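Local coordinates for sphingomyelinase C (Streptomyces griseocarneus, PDB 7CNE), which belongs to the endonuclease/exonuclease/phosphatase family and has its DNase I-like fold, in which two beta sheets pack together with helices outside, at residues 18-23 and 53-58; 85-90 and 112-117; 118-123 and 167-172; 143-148 and 185-190. All coordinates share one frame; numbering follows the deposited sequence. Where two conformers were deposited one is given.

Interaction 1 (18-23 and 53-58)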
# COMPACT_ATOMS: atom_id res chain seq x y z
N PHE A 18 8.94 -1.35 -2.82
CA PHE A 18 10.32 -1.28 -2.35
C PHE A 18 11.19 -0.43 -3.28
O PHE A 18 12.27 -0.83 -3.74
CB PHE A 18 10.90 -2.69 -2.19
CG PHE A 18 12.26 -2.73 -1.53
CD1 PHE A 18 12.46 -2.09 -0.31
CD2 PHE A 18 13.32 -3.39 -2.13
CE1 PHE A 18 13.70 -2.12 0.30
CE2 PHE A 18 14.57 -3.42 -1.51
CZ PHE A 18 14.76 -2.79 -0.30
N LEU A 19 10.71 0.78 -3.57
CA LEU A 19 11.47 1.71 -4.42
C LEU A 19 12.06 2.81 -3.55
O LEU A 19 11.62 3.97 -3.55
CB LEU A 19 10.58 2.28 -5.52
CG LEU A 19 10.13 1.28 -6.58
CD1 LEU A 19 9.12 1.96 -7.50
CD2 LEU A 19 11.32 0.72 -7.36
N MET A 20 13.08 2.43 -2.78
CA MET A 20 13.78 3.39 -1.94
C MET A 20 14.49 4.41 -2.81
O MET A 20 14.82 4.17 -3.98
CB MET A 20 14.77 2.67 -1.02
CG MET A 20 14.12 1.60 -0.15
SD MET A 20 14.81 1.43 1.52
CE MET A 20 13.94 2.75 2.37
N SER A 21 14.73 5.58 -2.22
CA SER A 21 15.42 6.66 -2.91
C SER A 21 16.74 6.18 -3.49
O SER A 21 17.53 5.50 -2.82
CB SER A 21 15.66 7.81 -1.92
OG SER A 21 16.85 8.52 -2.23
N THR A 22 16.97 6.50 -4.77
CA THR A 22 18.20 6.05 -5.42
C THR A 22 19.40 6.91 -5.04
O THR A 22 20.53 6.45 -5.19
CB THR A 22 18.05 6.03 -6.94
OG1 THR A 22 17.58 7.31 -7.41
CG2 THR A 22 17.09 4.91 -7.38
N GLY A 23 19.19 8.14 -4.59
CA GLY A 23 20.32 8.92 -4.09
C GLY A 23 20.92 8.28 -2.85
O GLY A 23 22.15 8.20 -2.72
N GLU A 53 5.81 2.42 -0.73
CA GLU A 53 7.27 2.57 -0.82
C GLU A 53 7.73 3.07 -2.19
O GLU A 53 8.83 2.77 -2.64
CB GLU A 53 7.98 1.27 -0.43
CG GLU A 53 7.66 0.89 1.02
CD GLU A 53 8.61 -0.14 1.62
OE1 GLU A 53 9.70 -0.37 1.06
OE2 GLU A 53 8.25 -0.73 2.66
N ALA A 54 6.89 3.87 -2.85
CA ALA A 54 7.28 4.55 -4.09
C ALA A 54 8.04 5.83 -3.74
O ALA A 54 7.60 6.95 -4.02
CB ALA A 54 6.04 4.82 -4.94
N PHE A 55 9.19 5.65 -3.09
CA PHE A 55 9.91 6.74 -2.45
C PHE A 55 10.83 7.48 -3.42
O PHE A 55 11.00 8.70 -3.32
CB PHE A 55 10.77 6.21 -1.30
CG PHE A 55 9.99 5.66 -0.13
CD1 PHE A 55 8.98 6.41 0.46
CD2 PHE A 55 10.30 4.41 0.39
CE1 PHE A 55 8.29 5.91 1.56
CE2 PHE A 55 9.61 3.90 1.49
CZ PHE A 55 8.61 4.64 2.07
N ASP A 56 11.47 6.75 -4.33
CA ASP A 56 12.35 7.39 -5.30
C ASP A 56 11.51 8.19 -6.29
O ASP A 56 10.68 7.63 -7.01
CB ASP A 56 13.20 6.36 -6.02
CG ASP A 56 14.18 7.01 -6.97
OD1 ASP A 56 15.15 7.61 -6.47
OD2 ASP A 56 13.95 6.95 -8.19
N ASN A 57 11.72 9.51 -6.31
CA ASN A 57 10.86 10.39 -7.10
C ASN A 57 10.87 10.02 -8.57
O ASN A 57 9.82 9.99 -9.22
CB ASN A 57 11.27 11.85 -6.90
CG ASN A 57 10.82 12.42 -5.58
OD1 ASN A 57 10.64 11.69 -4.60
ND2 ASN A 57 10.64 13.73 -5.53
N ALA A 58 12.05 9.73 -9.13
CA ALA A 58 12.15 9.47 -10.56
C ALA A 58 11.54 8.11 -10.91
O ALA A 58 10.75 8.00 -11.86
CB ALA A 58 13.60 9.56 -11.02
O HOH W 1 16.74 9.99 -4.63

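Interaction 2 (85-90 and 112-117)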
# COMPACT_ATOMS: atom_id res chain seq x y z
N TRP A 85 -3.28 17.87 -4.62
CA TRP A 85 -4.32 17.31 -3.76
C TRP A 85 -5.45 18.31 -3.60
O TRP A 85 -5.23 19.53 -3.64
CB TRP A 85 -3.77 16.98 -2.36
CG TRP A 85 -2.64 16.00 -2.35
CD1 TRP A 85 -1.31 16.28 -2.24
CD2 TRP A 85 -2.75 14.57 -2.42
NE1 TRP A 85 -0.58 15.11 -2.25
CE2 TRP A 85 -1.44 14.05 -2.36
CE3 TRP A 85 -3.83 13.68 -2.54
CZ2 TRP A 85 -1.17 12.68 -2.41
CZ3 TRP A 85 -3.56 12.30 -2.59
CH2 TRP A 85 -2.24 11.82 -2.52
N ASP A 86 -6.66 17.79 -3.39
CA ASP A 86 -7.78 18.66 -3.05
C ASP A 86 -7.72 19.13 -1.61
O ASP A 86 -8.31 20.18 -1.29
CB ASP A 86 -9.11 17.94 -3.31
CG ASP A 86 -9.33 17.67 -4.78
OD1 ASP A 86 -9.10 18.59 -5.58
OD2 ASP A 86 -9.69 16.53 -5.13
N ALA A 87 -7.06 18.38 -0.73
CA ALA A 87 -6.81 18.81 0.64
C ALA A 87 -5.65 18.00 1.19
O ALA A 87 -5.34 16.91 0.70
CB ALA A 87 -8.06 18.65 1.52
N THR A 88 -4.98 18.58 2.20
CA THR A 88 -3.95 17.90 2.99
C THR A 88 -4.32 18.07 4.46
O THR A 88 -4.53 19.20 4.91
CB THR A 88 -2.55 18.48 2.74
OG1 THR A 88 -2.13 18.24 1.39
CG2 THR A 88 -1.51 17.88 3.72
N GLY A 89 -4.39 16.97 5.21
CA GLY A 89 -4.63 17.01 6.64
C GLY A 89 -3.59 16.22 7.41
O GLY A 89 -2.62 15.71 6.83
N GLY A 90 -3.80 16.12 8.72
CA GLY A 90 -2.87 15.39 9.57
C GLY A 90 -1.59 16.16 9.83
O GLY A 90 -1.46 17.35 9.51
N ARG A 112 -12.50 13.15 -6.19
CA ARG A 112 -11.82 13.89 -5.14
C ARG A 112 -10.61 13.09 -4.69
O ARG A 112 -10.67 11.86 -4.65
CB ARG A 112 -12.74 14.17 -3.94
CG ARG A 112 -12.05 14.94 -2.82
CD ARG A 112 -13.03 15.68 -1.96
NE ARG A 112 -12.37 16.51 -0.95
CZ ARG A 112 -12.20 17.82 -1.06
NH1 ARG A 112 -12.63 18.46 -2.13
NH2 ARG A 112 -11.59 18.50 -0.09
N LYS A 113 -9.53 13.79 -4.34
CA LYS A 113 -8.35 13.13 -3.78
C LYS A 113 -7.76 14.01 -2.68
O LYS A 113 -7.57 15.22 -2.88
CB LYS A 113 -7.30 12.83 -4.87
CG LYS A 113 -6.97 13.99 -5.80
CD LYS A 113 -5.95 13.54 -6.86
CE LYS A 113 -5.65 14.66 -7.85
NZ LYS A 113 -6.81 14.84 -8.78
N GLU A 114 -7.51 13.41 -1.52
CA GLU A 114 -6.85 14.11 -0.42
C GLU A 114 -5.80 13.21 0.19
O GLU A 114 -5.80 11.99 -0.00
CB GLU A 114 -7.82 14.51 0.71
CG GLU A 114 -9.21 14.90 0.29
CD GLU A 114 -10.08 15.25 1.49
OE1 GLU A 114 -9.56 15.26 2.63
OE2 GLU A 114 -11.28 15.52 1.27
N GLN A 115 -4.91 13.83 0.96
CA GLN A 115 -3.93 13.09 1.73
C GLN A 115 -4.04 13.51 3.18
O GLN A 115 -4.43 14.64 3.49
CB GLN A 115 -2.49 13.32 1.20
CG GLN A 115 -2.00 14.74 1.39
CD GLN A 115 -0.55 14.92 0.98
OE1 GLN A 115 0.18 13.95 0.77
NE2 GLN A 115 -0.13 16.17 0.86
N VAL A 116 -3.72 12.59 4.08
CA VAL A 116 -3.67 12.86 5.51
C VAL A 116 -2.41 12.19 6.03
O VAL A 116 -2.20 11.00 5.81
CB VAL A 116 -4.93 12.34 6.23
CG1 VAL A 116 -4.86 12.61 7.73
CG2 VAL A 116 -6.22 12.92 5.61
N ILE A 117 -1.56 12.96 6.70
CA ILE A 117 -0.35 12.43 7.33
C ILE A 117 -0.72 11.93 8.72
O ILE A 117 -1.50 12.56 9.44
CB ILE A 117 0.75 13.51 7.38
CG1 ILE A 117 1.03 14.08 5.97
CG2 ILE A 117 2.04 13.02 8.09
CD1 ILE A 117 1.10 13.07 4.86
O HOH W 2 -9.42 15.53 -7.66

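Interaction 3 (118-123 and 167-172)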
# COMPACT_ATOMS: atom_id res chain seq x y z
N PHE A 118 -0.19 10.77 9.09
CA PHE A 118 -0.56 10.14 10.36
C PHE A 118 -0.18 11.02 11.55
O PHE A 118 0.88 11.65 11.57
CB PHE A 118 0.14 8.78 10.50
CG PHE A 118 -0.47 7.71 9.66
CD1 PHE A 118 -1.84 7.49 9.69
CD2 PHE A 118 0.32 6.91 8.85
CE1 PHE A 118 -2.41 6.49 8.91
CE2 PHE A 118 -0.24 5.92 8.06
CZ PHE A 118 -1.62 5.71 8.09
N ASN A 119 -1.07 11.07 12.54
CA ASN A 119 -0.79 11.80 13.77
C ASN A 119 0.08 11.01 14.73
O ASN A 119 0.70 11.60 15.62
CB ASN A 119 -2.09 12.19 14.47
CG ASN A 119 -2.92 13.15 13.66
OD1 ASN A 119 -2.37 13.96 12.91
ND2 ASN A 119 -4.24 13.08 13.81
N ASP A 120 0.15 9.69 14.56
CA ASP A 120 0.86 8.79 15.47
C ASP A 120 1.81 7.91 14.68
O ASP A 120 1.41 7.28 13.69
CB ASP A 120 -0.13 7.91 16.25
CG ASP A 120 -1.12 8.72 17.06
OD1 ASP A 120 -2.18 9.09 16.51
OD2 ASP A 120 -0.85 8.97 18.26
N ALA A 121 3.07 7.84 15.12
CA ALA A 121 4.08 7.00 14.49
C ALA A 121 5.31 6.98 15.38
O ALA A 121 5.49 7.87 16.22
CB ALA A 121 4.44 7.51 13.09
N CYS A 122 6.16 5.97 15.19
CA CYS A 122 7.37 5.80 15.99
C CYS A 122 8.52 5.36 15.09
O CYS A 122 8.33 4.96 13.94
CB CYS A 122 7.16 4.80 17.13
SG CYS A 122 6.68 3.11 16.63
N GLY A 123 9.73 5.42 15.66
CA GLY A 123 10.91 5.04 14.92
C GLY A 123 11.06 5.88 13.67
O GLY A 123 10.77 7.08 13.66
N ARG A 167 0.18 1.68 15.15
CA ARG A 167 -0.69 1.16 14.10
C ARG A 167 -2.15 1.25 14.52
O ARG A 167 -3.02 1.64 13.72
CB ARG A 167 -0.34 -0.30 13.75
CG ARG A 167 0.89 -0.47 12.88
CD ARG A 167 0.99 -1.87 12.29
NE ARG A 167 1.31 -2.91 13.27
CZ ARG A 167 2.54 -3.24 13.64
NH1 ARG A 167 3.60 -2.60 13.14
NH2 ARG A 167 2.72 -4.22 14.53
N SER A 168 -2.45 0.89 15.77
CA SER A 168 -3.82 0.97 16.25
C SER A 168 -4.36 2.38 16.11
O SER A 168 -5.46 2.60 15.60
CB SER A 168 -3.90 0.49 17.70
OG SER A 168 -5.20 0.67 18.23
N ARG A 169 -3.57 3.38 16.55
CA ARG A 169 -4.00 4.77 16.41
C ARG A 169 -4.12 5.17 14.94
O ARG A 169 -5.01 5.95 14.58
CB ARG A 169 -3.02 5.69 17.15
CG ARG A 169 -3.13 5.59 18.69
CD ARG A 169 -1.79 5.82 19.40
NE ARG A 169 -1.94 5.81 20.86
CZ ARG A 169 -2.05 4.70 21.59
NH1 ARG A 169 -2.00 3.50 21.01
NH2 ARG A 169 -2.19 4.78 22.91
N GLN A 170 -3.24 4.66 14.08
CA GLN A 170 -3.35 5.00 12.66
C GLN A 170 -4.64 4.46 12.06
O GLN A 170 -5.33 5.17 11.31
CB GLN A 170 -2.14 4.45 11.89
CG GLN A 170 -0.81 5.18 12.25
CD GLN A 170 0.40 4.61 11.52
OE1 GLN A 170 0.31 3.57 10.86
NE2 GLN A 170 1.53 5.30 11.63
N PHE A 171 -5.00 3.22 12.38
CA PHE A 171 -6.26 2.67 11.88
C PHE A 171 -7.45 3.45 12.42
O PHE A 171 -8.42 3.70 11.70
CB PHE A 171 -6.39 1.18 12.25
CG PHE A 171 -5.28 0.31 11.71
CD1 PHE A 171 -4.81 0.46 10.41
CD2 PHE A 171 -4.72 -0.70 12.52
CE1 PHE A 171 -3.78 -0.37 9.91
CE2 PHE A 171 -3.70 -1.53 12.03
CZ PHE A 171 -3.23 -1.35 10.71
N ARG A 172 -7.40 3.85 13.70
CA ARG A 172 -8.51 4.64 14.25
C ARG A 172 -8.55 6.05 13.66
O ARG A 172 -9.64 6.63 13.52
CB ARG A 172 -8.44 4.68 15.77
CG ARG A 172 -8.78 3.32 16.41
CD ARG A 172 -9.00 3.40 17.92
NE ARG A 172 -8.84 2.09 18.53
CZ ARG A 172 -8.75 1.86 19.83
NH1 ARG A 172 -8.80 2.87 20.71
NH2 ARG A 172 -8.60 0.61 20.26

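Interaction 4 (143-148 and 185-190)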
# COMPACT_ATOMS: atom_id res chain seq x y z
N ARG A 143 -20.39 6.18 -6.67
CA ARG A 143 -19.10 6.53 -6.11
C ARG A 143 -18.53 5.36 -5.33
O ARG A 143 -19.27 4.60 -4.70
CB ARG A 143 -19.20 7.76 -5.21
CG ARG A 143 -19.55 9.02 -5.96
CD ARG A 143 -19.88 10.14 -4.98
NE ARG A 143 -19.88 11.44 -5.64
CZ ARG A 143 -19.88 12.60 -4.99
NH1 ARG A 143 -19.88 12.61 -3.66
NH2 ARG A 143 -19.89 13.74 -5.66
N VAL A 144 -17.21 5.21 -5.39
CA VAL A 144 -16.47 4.22 -4.62
C VAL A 144 -15.34 4.95 -3.91
O VAL A 144 -14.63 5.75 -4.53
CB VAL A 144 -15.92 3.10 -5.53
CG1 VAL A 144 -14.98 2.19 -4.75
CG2 VAL A 144 -17.08 2.30 -6.14
N HIS A 145 -15.18 4.69 -2.62
CA HIS A 145 -14.19 5.38 -1.80
C HIS A 145 -13.05 4.43 -1.49
O HIS A 145 -13.28 3.28 -1.10
CB HIS A 145 -14.82 5.90 -0.50
CG HIS A 145 -16.05 6.73 -0.71
ND1 HIS A 145 -16.08 8.09 -0.49
CD2 HIS A 145 -17.28 6.39 -1.17
CE1 HIS A 145 -17.28 8.55 -0.78
NE2 HIS A 145 -18.02 7.54 -1.20
N VAL A 146 -11.82 4.90 -1.67
CA VAL A 146 -10.63 4.09 -1.41
C VAL A 146 -9.69 4.89 -0.52
O VAL A 146 -9.41 6.06 -0.81
CB VAL A 146 -9.91 3.68 -2.71
CG1 VAL A 146 -8.67 2.86 -2.39
CG2 VAL A 146 -10.84 2.89 -3.60
N VAL A 147 -9.22 4.27 0.55
CA VAL A 147 -8.09 4.78 1.33
C VAL A 147 -6.90 3.88 1.03
O VAL A 147 -6.98 2.65 1.21
CB VAL A 147 -8.38 4.81 2.84
CG1 VAL A 147 -7.13 5.28 3.63
CG2 VAL A 147 -9.59 5.70 3.14
N GLY A 148 -5.80 4.46 0.58
CA GLY A 148 -4.57 3.73 0.32
C GLY A 148 -3.54 4.16 1.35
O GLY A 148 -3.41 5.35 1.64
N ALA A 185 -24.17 4.88 3.23
CA ALA A 185 -23.96 3.46 3.44
C ALA A 185 -24.04 2.66 2.15
O ALA A 185 -23.45 1.58 2.04
CB ALA A 185 -24.96 2.92 4.46
N ASP A 186 -24.76 3.17 1.15
CA ASP A 186 -24.88 2.47 -0.12
C ASP A 186 -23.66 2.64 -1.02
O ASP A 186 -23.65 2.10 -2.13
CB ASP A 186 -26.14 2.94 -0.86
CG ASP A 186 -25.97 4.33 -1.44
OD1 ASP A 186 -25.85 5.29 -0.66
OD2 ASP A 186 -25.92 4.45 -2.68
N GLU A 187 -22.64 3.37 -0.57
CA GLU A 187 -21.40 3.55 -1.33
C GLU A 187 -20.27 2.76 -0.68
O GLU A 187 -20.13 2.76 0.55
CB GLU A 187 -21.04 5.04 -1.42
CG GLU A 187 -22.08 5.81 -2.21
CD GLU A 187 -21.81 7.31 -2.30
OE1 GLU A 187 -22.64 7.98 -2.94
OE2 GLU A 187 -20.80 7.80 -1.75
N GLN A 188 -19.48 2.07 -1.50
CA GLN A 188 -18.39 1.23 -1.01
C GLN A 188 -17.24 2.06 -0.47
O GLN A 188 -16.89 3.11 -1.02
CB GLN A 188 -17.82 0.35 -2.12
CG GLN A 188 -18.70 -0.72 -2.66
CD GLN A 188 -18.08 -1.33 -3.89
OE1 GLN A 188 -17.11 -2.08 -3.79
NE2 GLN A 188 -18.60 -0.97 -5.05
N VAL A 189 -16.62 1.56 0.59
CA VAL A 189 -15.45 2.18 1.20
C VAL A 189 -14.43 1.07 1.46
O VAL A 189 -14.69 0.18 2.28
CB VAL A 189 -15.77 2.91 2.51
CG1 VAL A 189 -14.51 3.67 2.97
CG2 VAL A 189 -16.97 3.85 2.32
N MET A 190 -13.30 1.11 0.77
CA MET A 190 -12.25 0.11 0.90
C MET A 190 -10.99 0.74 1.48
O MET A 190 -10.63 1.87 1.15
CB MET A 190 -11.92 -0.53 -0.45
CG MET A 190 -12.99 -1.48 -0.96
SD MET A 190 -12.59 -2.10 -2.61
CE MET A 190 -13.20 -0.76 -3.63
O HOH W 3 -20.16 2.03 -4.26
O HOH W 4 -20.27 10.57 -1.46

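Interaction 1 (18-23 and 53-58)
Two parallel neighbours of a beta-alpha-beta unit, strands 12-19 and 48-54, reach their carboxyl ends here, and Leu19 and Asp56 carry the chain pairing on into the loops. Leu19 N donates to Glu53 O at 2.9 Å, while Leu19 O receives Asp56 N at 2.9 Å and, more weakly, Phe55 N at 3.0 Å. Ala54 is the centre of an inverse gamma turn, and the amides of Phe55 and Asp56 that follow it both face Leu19 O.

Asp56 does the side-chain work. With CG anti to the backbone N (chi1 -177°), its carboxylate extends across Thr22, and OD1 accepts from Thr22 N at 2.7 Å and from Thr22 OG1 at 2.6 Å. Both donors come from the same face of the carboxylate, well above its plane. The other oxygen, OD2, takes Ala59 N, so a short acidic side chain suits this N-cap: it caps the first turn of helix 57-66 and holds the loop after strand 12-19.

At the strand end, Glu53 OE1 lies in the plane of the Phe18 ring, at its edge, 3.5 Å from Phe18 CD1. Glu53 OE2 is held by Asn16, and a bound succinic acid lies close to this side chain. Leu19 packs on Gln30 and Ala34 of helix 30-39, the crossover between the two strands, and Phe18 reaches Ile233 and Arg237 of helix 232-237.

Interaction 2 (85-90 and 112-117)
Trp85 and Gln115 form the stacked part of this contact. The Gln115 side chain lies over one face of the indole, its CB 3.7 Å from the centroid of the six-membered ring, a CH-pi contact nearly on the ring normal. Further out, the amide stacks on the indole, the two planes 20° apart, with Gln115 CD 3.2 Å from Trp85 NE1. Gln115 CG stands between the backbone N and the carbonyl carbon (chi1 67°), which lifts the amide upright beside Thr88.

Polar side-chain bonds fix that amide. Gln115 NE2 donates to Thr88 OG1 at 2.9 Å, almost straight and in the amide plane, and also reaches Ser81 O, while OE1 accepts from Gly79 N. A glutamine suits the place, having a flat face for the indole and both donor and acceptor for its surroundings. Asp86 OD2 accepts Lys113 N at 2.9 Å, and a water links the same oxygen to Lys113 NZ.

Backbone bonds join parallel strands 87-90 and 110-117, the former an outermost strand of the six-stranded sheet. Asp86 N donates to Lys113 O at 2.8 Å. Gln115 N meets Ala87 O, Gly89 N meets Gln115 O at 2.9 Å, and Ile117 N meets Gly89 O. Gly90 CA lies 3.1 Å from Ile117 O; its positive phi favours glycine, and a CB here would run into that oxygen.

On the face of Ala87, Glu114 and Val116, Arg112 NE makes a salt bridge to Glu114 OE2 at 2.7 Å, an oxygen shared with Lys181 NZ. The guanidinium lays one face against Asp86 CB.

Interaction 3 (118-123 and 167-172)
Asp120 O accepts the side-chain amide of Gln170: NE2 comes to 2.9 Å in the carbonyl plane, with an N-H...O angle of 159°. The other end of the amide is taken as well, since Gln170 OE1 accepts from Gln152 N. With both ends bonded, the amide plane cannot readily turn, and it lies flat over Phe118.

The ring of Phe118 and the amide plane are only 11° from parallel, with Gln170 CD above one face of the ring, offset toward its rim, and Gln170 NE2 3.4 Å from Phe118 CD2. Gln170 CG adds a CH-pi contact, 3.7 Å from the Phe118 centroid. This CG is anti to the carbonyl carbon (chi1 -68°) and the chain beyond is extended, which lays the whole side chain across the ring. Glutamine fits here because its methylenes and its flat amide can both face an aromatic ring while the amide edges stay bonded.

The contact docks the loop that follows strand 110-117 onto helix 162-180. Further along this loop the Cys122-Cys158 disulfide ties it down covalently, and Cys122 N bonds to Gln152 OE1.

Asp120 crosses Arg169 at about a right angle. Asp120 OD2 rests against the aliphatic part, 3.5 Å from Arg169 CD, and is 4.2 Å from Arg169 NE, too far for a salt bridge. It lies near the guanidinium plane at its edge, while Arg169 NH1 donates to Ala165 O. Ala121 places its small CB 3.9 Å from Gln170 NE2, next to a bound HEPES molecule.

Interaction 4 (143-148 and 185-190)
His145 and Glu187 meet at the start of a parallel strand pair, 142-150 beside 188-192, the two strands of a beta-alpha-beta unit. The carboxylate comes to the edge of the imidazole, the two planes 23° apart. His145 NE2 donates to Glu187 OE2 at 2.8 Å, a nearly straight bond in the ring plane that uses the anti side of the carboxylate. Because ND1 bonds to Tyr134 OH, the ring is gripped at both nitrogens, as suits a buried histidine.

Arg143 runs side by side with Glu187, pointing the same way, its CB 3.8 Å from Glu187 OE2. Their charged groups do not touch: a water bridges Arg143 NH1 and Glu187 OE2.

On the face of Val144, Val146 and Met190 the packing is apolar. Met190 bends at its last torsion (chi3 -84°), bringing CE to 3.6 Å from Val144 CG1; a flexible thioether suits such a fit beside branched valines. Within the sheet, His145 N bonds to Gln188 O, Met190 N to His145 O and Val147 N to Met190 O. Where the strands part, a water takes over, donating to Arg143 O and accepting from Gln188 N, each at 2.8 Å.

From the N terminus, interaction 1 comes first, closing the loop through helix 30-39 and joining neighbouring strands of the seven-stranded sheet. Interaction 2 brings strand 87-90 back beside strand 110-117 at the border of the six-stranded sheet. Segment 118-123 continues from it, and the two contacts touch where Gly90 CA lies 3.7 Å from Asn119 OD1. Interaction 3 spans two strands of that sheet to reach helix 162-180. Interaction 4 crosses it in the chain, 143-148 lying between its segments and 185-190 after them, and joins, in the same sheet, strands 142-150 and 188-192 at either end of the crossover through helix 162-180. Interactions 1 and 4 stand on opposite sides of the chain's centre.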